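Local coordinates for FprA (PDB 1LQU), which transfers electrons between NADPH and ferredoxin through a bound FAD, and may thereby supply electrons to P450 systems, at residues V194-R199 / M267-L272; V151-G156 / Q316-S321. All blocks are in the same frame, centred on the assembly; numbering follows the deposited sequence.

Contact 1: V194-R199 / M267-L272. With NDP (NADPH dihydro-nicotinamide-adenine-dinucleotide phosphate), chain I.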
loop_
_atom_site.group_PDB
_atom_site.type_symbol
_atom_site.label_atom_id
_atom_site.label_comp_id
_atom_site.label_asym_id
_atom_site.label_seq_id
_atom_site.Cartn_x
_atom_site.Cartn_y
_atom_site.Cartn_z
ATOM N N VAL A 194 7.209 19.005 10.066
ATOM C CA VAL A 194 6.070 18.133 9.812
ATOM C C VAL A 194 5.455 17.832 11.175
ATOM O O VAL A 194 6.164 17.391 12.074
ATOM C CB VAL A 194 6.481 16.815 9.145
ATOM C CG1 VAL A 194 5.236 15.905 9.012
ATOM C CG2 VAL A 194 7.092 17.060 7.799
ATOM N N VAL A 195 4.155 18.067 11.313
ATOM C CA VAL A 195 3.440 17.730 12.542
ATOM C C VAL A 195 2.586 16.482 12.278
ATOM O O VAL A 195 1.744 16.520 11.385
ATOM C CB VAL A 195 2.552 18.901 13.025
ATOM C CG1 VAL A 195 1.936 18.549 14.376
ATOM C CG2 VAL A 195 3.341 20.191 13.108
ATOM N N ILE A 196 2.867 15.411 13.005
ATOM C CA ILE A 196 2.141 14.145 12.880
ATOM C C ILE A 196 1.083 14.161 13.989
ATOM O O ILE A 196 1.415 14.241 15.166
ATOM C CB ILE A 196 3.069 12.966 13.027
ATOM C CG1 ILE A 196 4.149 12.986 11.946
ATOM C CG2 ILE A 196 2.270 11.643 12.982
ATOM C CD1 ILE A 196 5.225 11.987 12.180
ATOM N N VAL A 197 -0.174 14.069 13.583
ATOM C CA VAL A 197 -1.297 14.282 14.464
ATOM C C VAL A 197 -2.140 13.014 14.621
ATOM O O VAL A 197 -2.768 12.538 13.658
ATOM C CB VAL A 197 -2.152 15.405 13.932
ATOM C CG1 VAL A 197 -3.279 15.729 14.853
ATOM C CG2 VAL A 197 -1.315 16.654 13.673
ATOM N N GLY A 198 -2.111 12.462 15.829
ATOM C CA GLY A 198 -2.842 11.257 16.155
ATOM C C GLY A 198 -4.060 11.562 16.992
ATOM O O GLY A 198 -3.992 12.346 17.946
ATOM N N ARG A 199 -5.187 10.927 16.648
ATOM C CA ARG A 199 -6.434 11.191 17.351
ATOM C C ARG A 199 -6.522 10.556 18.719
ATOM O O ARG A 199 -7.112 11.138 19.629
ATOM C CB ARG A 199 -7.647 10.809 16.478
ATOM C CG ARG A 199 -7.799 9.342 16.134
ATOM C CD ARG A 199 -9.124 9.085 15.468
ATOM N NE ARG A 199 -9.183 7.719 15.011
ATOM C CZ ARG A 199 -10.185 7.243 14.282
ATOM N NH1 ARG A 199 -11.162 8.051 13.927
ATOM N NH2 ARG A 199 -10.165 5.994 13.871
ATOM N N MET A 267 10.347 17.062 13.136
ATOM C CA MET A 267 9.220 16.149 13.026
ATOM C C MET A 267 8.575 16.107 14.407
ATOM O O MET A 267 9.174 15.620 15.346
ATOM C CB MET A 267 9.708 14.773 12.589
ATOM C CG MET A 267 8.629 13.797 12.315
ATOM S SD MET A 267 9.245 12.143 11.954
ATOM C CE MET A 267 10.183 12.433 10.461
ATOM N N VAL A 268 7.372 16.655 14.514
ATOM C CA VAL A 268 6.685 16.833 15.781
ATOM C C VAL A 268 5.540 15.826 15.893
ATOM O O VAL A 268 4.763 15.678 14.967
ATOM C CB VAL A 268 6.069 18.258 15.865
ATOM C CG1 VAL A 268 5.322 18.466 17.168
ATOM C CG2 VAL A 268 7.118 19.319 15.681
ATOM N N PHE A 269 5.428 15.167 17.036
ATOM C CA PHE A 269 4.309 14.274 17.317
ATOM C C PHE A 269 3.328 14.925 18.268
ATOM O O PHE A 269 3.707 15.325 19.381
ATOM C CB PHE A 269 4.798 12.968 17.950
ATOM C CG PHE A 269 5.523 12.061 16.994
ATOM C CD1 PHE A 269 6.846 12.255 16.701
ATOM C CD2 PHE A 269 4.867 10.990 16.403
ATOM C CE1 PHE A 269 7.511 11.414 15.812
ATOM C CE2 PHE A 269 5.508 10.156 15.521
ATOM C CZ PHE A 269 6.849 10.349 15.226
ATOM N N ARG A 270 2.065 14.982 17.855
ATOM C CA ARG A 270 0.962 15.461 18.681
ATOM C C ARG A 270 -0.065 14.338 18.761
ATOM O O ARG A 270 -0.430 13.768 17.742
ATOM C CB ARG A 270 0.307 16.659 18.016
ATOM C CG ARG A 270 1.100 17.944 18.086
ATOM C CD ARG A 270 0.948 18.736 19.355
ATOM N NE ARG A 270 -0.439 19.068 19.673
ATOM C CZ ARG A 270 -1.135 20.131 19.260
ATOM N NH1 ARG A 270 -0.641 21.049 18.441
ATOM N NH2 ARG A 270 -2.380 20.264 19.686
ATOM N N PHE A 271 -0.502 14.002 19.957
ATOM C CA PHE A 271 -1.487 12.972 20.192
ATOM C C PHE A 271 -2.771 13.604 20.705
ATOM O O PHE A 271 -2.831 14.791 20.991
ATOM C CB PHE A 271 -0.953 11.919 21.141
ATOM C CG PHE A 271 0.273 11.207 20.638
ATOM C CD1 PHE A 271 0.165 10.099 19.809
ATOM C CD2 PHE A 271 1.543 11.650 20.965
ATOM C CE1 PHE A 271 1.270 9.454 19.353
ATOM C CE2 PHE A 271 2.655 11.005 20.484
ATOM C CZ PHE A 271 2.516 9.901 19.684
ATOM N N LEU A 272 -3.815 12.799 20.795
ATOM C CA LEU A 272 -5.103 13.224 21.303
ATOM C C LEU A 272 -5.597 14.476 20.595
ATOM O O LEU A 272 -6.141 15.383 21.214
ATOM C CB LEU A 272 -5.055 13.399 22.821
ATOM C CG LEU A 272 -4.757 12.125 23.583
ATOM C CD1 LEU A 272 -4.579 12.382 25.074
ATOM C CD2 LEU A 272 -5.801 11.080 23.364
HETATM P PA NDP I . -2.667 1.878 9.976
HETATM O O1A NDP I . -1.442 1.288 10.524
HETATM O O2A NDP I . -3.940 1.131 10.137
HETATM O O5B NDP I . -2.807 3.332 10.612
HETATM C C5B NDP I . -3.928 4.106 10.309
HETATM C C4B NDP I . -3.957 5.296 11.231
HETATM O O4B NDP I . -5.026 6.191 10.849
HETATM C C3B NDP I . -4.218 4.934 12.685
HETATM O O3B NDP I . -3.332 5.694 13.507
HETATM C C2B NDP I . -5.664 5.376 12.901
HETATM O O2B NDP I . -5.974 5.736 14.225
HETATM C C1B NDP I . -5.676 6.588 12.032
HETATM N N9A NDP I . -6.986 7.115 11.693
HETATM C C8A NDP I . -8.025 6.451 11.063
HETATM N N7A NDP I . -9.052 7.283 10.883
HETATM C C5A NDP I . -8.685 8.502 11.398
HETATM C C6A NDP I . -9.321 9.723 11.475
HETATM N N6A NDP I . -10.520 9.981 10.925
HETATM N N1A NDP I . -8.644 10.761 12.067
HETATM C C2A NDP I . -7.377 10.566 12.555
HETATM N N3A NDP I . -6.714 9.387 12.506
HETATM C C4A NDP I . -7.388 8.393 11.904
HETATM O O3 NDP I . -2.545 2.184 8.409
HETATM P PN NDP I . -1.356 2.707 7.457
HETATM O O1N NDP I . -0.469 3.651 8.172
HETATM O O2N NDP I . -2.056 3.115 6.240
HETATM O O5D NDP I . -0.488 1.400 7.233
HETATM C C5D NDP I . -1.065 0.299 6.522
HETATM C C4D NDP I . -0.369 -1.003 6.908
HETATM O O4D NDP I . 0.905 -1.105 6.243
HETATM C C3D NDP I . -0.109 -1.085 8.397
HETATM O O3D NDP I . -0.278 -2.417 8.842
HETATM C C2D NDP I . 1.359 -0.691 8.480
HETATM O O2D NDP I . 2.066 -1.047 9.630
HETATM C C1D NDP I . 1.939 -1.204 7.210
HETATM N N1N NDP I . 3.207 -0.781 6.742
HETATM C C2N NDP I . 4.343 -1.301 7.289
HETATM C C3N NDP I . 5.509 -0.549 7.269
HETATM C C7N NDP I . 6.636 -1.174 7.909
HETATM O O7N NDP I . 6.531 -2.320 8.523
HETATM N N7N NDP I . 7.794 -0.518 7.857
HETATM C C4N NDP I . 5.596 0.745 6.606
HETATM C C5N NDP I . 4.290 1.288 6.079
HETATM C C6N NDP I . 3.157 0.514 6.208
HETATM P P2B NDP I . -6.882 4.812 15.170
HETATM O O1X NDP I . -7.328 5.764 16.246
HETATM O O2X NDP I . -5.997 3.701 15.674
HETATM O O3X NDP I . -8.017 4.267 14.317
#
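Val268 N donates to Val194 O, and Val268 O receives Ile196 N at 2.7 Å, so both polar backbone atoms of Val268 are used on the same neighbour. Arg270 repeats the pattern: its N gives a bond to Ile196 O and its O takes Gly198 N at 2.9 Å. All four bonds are nearly straight, with N-H...O angles of 173° to 176°, and the strand axes run 4.7 Å apart at 23°, the geometry of a regular parallel pair. Just after Gly198 comes Arg199, one of the NADP-binding residues. Its NE and NH2 grip two oxygens of the 2'-phosphate of NADPH, NE to O1X and NH2 to O3X at 2.8 Å, with the phosphorus in the guanidinium plane. One face of the same guanidinium lies on the adenine, C5A standing 3.4 Å above its centre, so a single side chain reads both the base and the phosphate that distinguishes NADPH from NADH. The extended chain from CG to NE carries it there.

On the sheet face of Ile196 and Phe269, Ile196 CD1 sits 4.1 Å from the Phe269 ring centroid in a CH-pi contact over the face, and also meets Met267 CG. On the other face Val195 CG1 lies 3.9 Å from Arg270 CG; the bent arginine chain then leads away to a salt bridge with Glu311. Helix 157-167 packs against Val194, Met267 and Phe269, while strand 149-153 flanks strand 193-197 on the side away from 265-270.

Contact 2: V151-G156 / Q316-S321. With NDP (NADPH dihydro-nicotinamide-adenine-dinucleotide phosphate), chain I.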
loop_
_atom_site.group_PDB
_atom_site.type_symbol
_atom_site.label_atom_id
_atom_site.label_comp_id
_atom_site.label_asym_id
_atom_site.label_seq_id
_atom_site.Cartn_x
_atom_site.Cartn_y
_atom_site.Cartn_z
ATOM N N VAL A 151 1.321 19.058 7.700
ATOM C CA VAL A 151 0.618 18.311 8.719
ATOM C C VAL A 151 0.236 16.965 8.158
ATOM O O VAL A 151 -0.313 16.872 7.071
ATOM C CB VAL A 151 -0.616 19.085 9.208
ATOM C CG1 VAL A 151 -1.447 18.230 10.163
ATOM C CG2 VAL A 151 -0.163 20.351 9.902
ATOM N N VAL A 152 0.555 15.923 8.908
ATOM C CA VAL A 152 0.212 14.554 8.536
ATOM C C VAL A 152 -0.754 14.016 9.583
ATOM O O VAL A 152 -0.447 14.011 10.769
ATOM C CB VAL A 152 1.453 13.633 8.444
ATOM C CG1 VAL A 152 1.055 12.202 8.107
ATOM C CG2 VAL A 152 2.470 14.182 7.455
ATOM N N ILE A 153 -1.925 13.573 9.140
ATOM C CA ILE A 153 -2.928 13.030 10.044
ATOM C C ILE A 153 -2.786 11.511 10.075
ATOM O O ILE A 153 -2.777 10.867 9.032
ATOM C CB ILE A 153 -4.357 13.385 9.599
ATOM C CG1 ILE A 153 -4.524 14.888 9.342
ATOM C CG2 ILE A 153 -5.373 12.870 10.584
ATOM C CD1 ILE A 153 -4.243 15.779 10.500
ATOM N N GLY A 154 -2.704 10.955 11.268
ATOM C CA GLY A 154 -2.639 9.537 11.443
ATOM C C GLY A 154 -1.451 9.051 12.231
ATOM O O GLY A 154 -0.431 9.721 12.297
ATOM N N ASN A 155 -1.569 7.857 12.792
ATOM C CA ASN A 155 -0.534 7.261 13.651
ATOM C C ASN A 155 -0.189 5.826 13.246
ATOM O O ASN A 155 0.069 4.979 14.082
ATOM C CB ASN A 155 -0.895 7.290 15.144
ATOM C CG ASN A 155 -0.576 8.586 15.878
ATOM O OD1 ASN A 155 -0.846 8.649 17.071
ATOM N ND2 ASN A 155 -0.052 9.613 15.206
ATOM N N GLY A 156 -0.150 5.584 11.929
ATOM C CA GLY A 156 0.363 4.354 11.377
ATOM C C GLY A 156 1.708 4.590 10.714
ATOM O O GLY A 156 2.201 5.713 10.591
ATOM N N GLN A 316 0.664 24.487 5.090
ATOM C CA GLN A 316 0.509 24.621 3.648
ATOM C C GLN A 316 0.339 23.295 2.901
ATOM O O GLN A 316 0.107 23.300 1.691
ATOM C CB GLN A 316 1.667 25.425 3.068
ATOM C CG GLN A 316 1.822 26.781 3.742
ATOM C CD GLN A 316 2.579 26.691 5.063
ATOM O OE1 GLN A 316 3.513 25.902 5.182
ATOM N NE2 GLN A 316 2.191 27.508 6.049
ATOM N N LEU A 317 0.454 22.185 3.618
ATOM C CA LEU A 317 0.238 20.844 3.072
ATOM C C LEU A 317 -0.386 20.040 4.199
ATOM O O LEU A 317 0.119 20.073 5.335
ATOM C CB LEU A 317 1.564 20.199 2.668
ATOM C CG LEU A 317 1.478 18.749 2.162
ATOM C CD1 LEU A 317 0.710 18.617 0.860
ATOM C CD2 LEU A 317 2.886 18.155 2.060
ATOM N N VAL A 318 -1.458 19.311 3.896
ATOM C CA VAL A 318 -2.056 18.357 4.826
ATOM C C VAL A 318 -2.135 17.039 4.084
ATOM O O VAL A 318 -2.738 16.951 3.007
ATOM C CB VAL A 318 -3.459 18.772 5.293
ATOM C CG1 VAL A 318 -4.069 17.669 6.128
ATOM C CG2 VAL A 318 -3.410 20.075 6.050
ATOM N N VAL A 319 -1.487 16.023 4.639
ATOM C CA VAL A 319 -1.537 14.677 4.092
ATOM C C VAL A 319 -2.304 13.824 5.095
ATOM O O VAL A 319 -1.860 13.629 6.225
ATOM C CB VAL A 319 -0.152 14.082 3.871
ATOM C CG1 VAL A 319 -0.251 12.694 3.266
ATOM C CG2 VAL A 319 0.682 14.977 2.986
ATOM N N ARG A 320 -3.442 13.271 4.672
ATOM C CA ARG A 320 -4.169 12.359 5.522
ATOM C C ARG A 320 -3.610 10.960 5.302
ATOM O O ARG A 320 -3.625 10.427 4.201
ATOM C CB ARG A 320 -5.679 12.410 5.283
ATOM C CG ARG A 320 -6.136 12.023 3.893
ATOM C CD ARG A 320 -7.653 12.109 3.726
ATOM N NE ARG A 320 -8.082 11.778 2.377
ATOM C CZ ARG A 320 -8.101 12.623 1.368
ATOM N NH1 ARG A 320 -7.709 13.873 1.542
ATOM N NH2 ARG A 320 -8.545 12.231 0.179
ATOM N N SER A 321 -3.100 10.383 6.372
ATOM C CA SER A 321 -2.633 8.988 6.363
ATOM C C SER A 321 -3.489 8.207 7.334
ATOM O O SER A 321 -3.025 7.697 8.356
ATOM C CB SER A 321 -1.145 8.910 6.707
ATOM O OG SER A 321 -0.665 7.610 6.471
HETATM P PA NDP I . -2.667 1.878 9.976
HETATM O O1A NDP I . -1.442 1.288 10.524
HETATM O O2A NDP I . -3.940 1.131 10.137
HETATM O O5B NDP I . -2.807 3.332 10.612
HETATM C C5B NDP I . -3.928 4.106 10.309
HETATM C C4B NDP I . -3.957 5.296 11.231
HETATM O O4B NDP I . -5.026 6.191 10.849
HETATM C C3B NDP I . -4.218 4.934 12.685
HETATM O O3B NDP I . -3.332 5.694 13.507
HETATM C C2B NDP I . -5.664 5.376 12.901
HETATM O O2B NDP I . -5.974 5.736 14.225
HETATM C C1B NDP I . -5.676 6.588 12.032
HETATM N N9A NDP I . -6.986 7.115 11.693
HETATM C C8A NDP I . -8.025 6.451 11.063
HETATM N N7A NDP I . -9.052 7.283 10.883
HETATM C C5A NDP I . -8.685 8.502 11.398
HETATM C C6A NDP I . -9.321 9.723 11.475
HETATM N N6A NDP I . -10.520 9.981 10.925
HETATM N N1A NDP I . -8.644 10.761 12.067
HETATM C C2A NDP I . -7.377 10.566 12.555
HETATM N N3A NDP I . -6.714 9.387 12.506
HETATM C C4A NDP I . -7.388 8.393 11.904
HETATM O O3 NDP I . -2.545 2.184 8.409
HETATM P PN NDP I . -1.356 2.707 7.457
HETATM O O1N NDP I . -0.469 3.651 8.172
HETATM O O2N NDP I . -2.056 3.115 6.240
HETATM O O5D NDP I . -0.488 1.400 7.233
HETATM C C5D NDP I . -1.065 0.299 6.522
HETATM C C4D NDP I . -0.369 -1.003 6.908
HETATM O O4D NDP I . 0.905 -1.105 6.243
HETATM C C3D NDP I . -0.109 -1.085 8.397
HETATM O O3D NDP I . -0.278 -2.417 8.842
HETATM C C2D NDP I . 1.359 -0.691 8.480
HETATM O O2D NDP I . 2.066 -1.047 9.630
HETATM C C1D NDP I . 1.939 -1.204 7.210
HETATM N N1N NDP I . 3.207 -0.781 6.742
HETATM C C2N NDP I . 4.343 -1.301 7.289
HETATM C C3N NDP I . 5.509 -0.549 7.269
HETATM C C7N NDP I . 6.636 -1.174 7.909
HETATM O O7N NDP I . 6.531 -2.320 8.523
HETATM N N7N NDP I . 7.794 -0.518 7.857
HETATM C C4N NDP I . 5.596 0.745 6.606
HETATM C C5N NDP I . 4.290 1.288 6.079
HETATM C C6N NDP I . 3.157 0.514 6.208
HETATM P P2B NDP I . -6.882 4.812 15.170
HETATM O O1X NDP I . -7.328 5.764 16.246
HETATM O O2X NDP I . -5.997 3.701 15.674
HETATM O O3X NDP I . -8.017 4.267 14.317
HETATM O O HOH W 1 -0.765 6.227 8.978
#
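The strand-turn-helix of a Rossmann-type dinucleotide site forms here, where strand 149-153 lies parallel to strand 317-320 and then turns through Gly154, Asn155 and Gly156 into helix 157-167. Four backbone bonds join the strands: Val151 N to Leu317 O, Val319 N to Val151 O at 2.8 Å, Ile153 N to Val319 O, and Ser321 N to Ile153 O at 2.7 Å. The last is the most bent, 146° at the hydrogen, although its donor lies in the carbonyl plane. Side chains meet on both faces: Ile153 CG1 approaches Val318 CG1 on one, and Val152 CG1 reaches Ser321 CB at 4.2 Å on the other.

At the C-terminal end of strand 149-153, Ile153 CG2 lies 3.6 Å from adenine C2A; past it, Asn155 N donates to ribose O3B. Asn155 ND2 also hydrogen-bonds Gly154 O from above the carbonyl plane, off its lone pairs. Gly154 has phi 124° and psi 158°, a conformation that calls for glycine, and at Gly156 a CB would run into pyrophosphate oxygen O1N. A water donates to O1N at 2.7 Å and to Ser321 O at 2.8 Å, and weakly accepts Gly156 N, tying both segments to the cofactor. Gly156 is the N-cap of helix 157-167, so the positive end of the helix dipole is probably placed to offset part of the pyrophosphate charge, while the side-chain-free glycine lets that charge come close.

How the contacts relate
Both contacts are buried parallel pairings in one six-stranded sheet, joined where strands 193-197 and 149-153 lie side by side: Val195 O with Val152 N, and Val197 N with Val152 O, each at 2.8 Å, are probable hydrogen bonds. Contact 1 is nested within the chain loop that contact 2 closes. Its centre lies farther from the centre of the chain, about 22 Å against about 16 Å, and it buries more surface, 498 Å² against 358 Å². At the NADPH end their chemistry diverges: contact 1 offers a cationic side chain, contact 2 mostly main-chain atoms and a bridging water, with one apolar side chain on the adenine. Phe271 CE1 meets Asn155 OD1 at 3.2 Å between them.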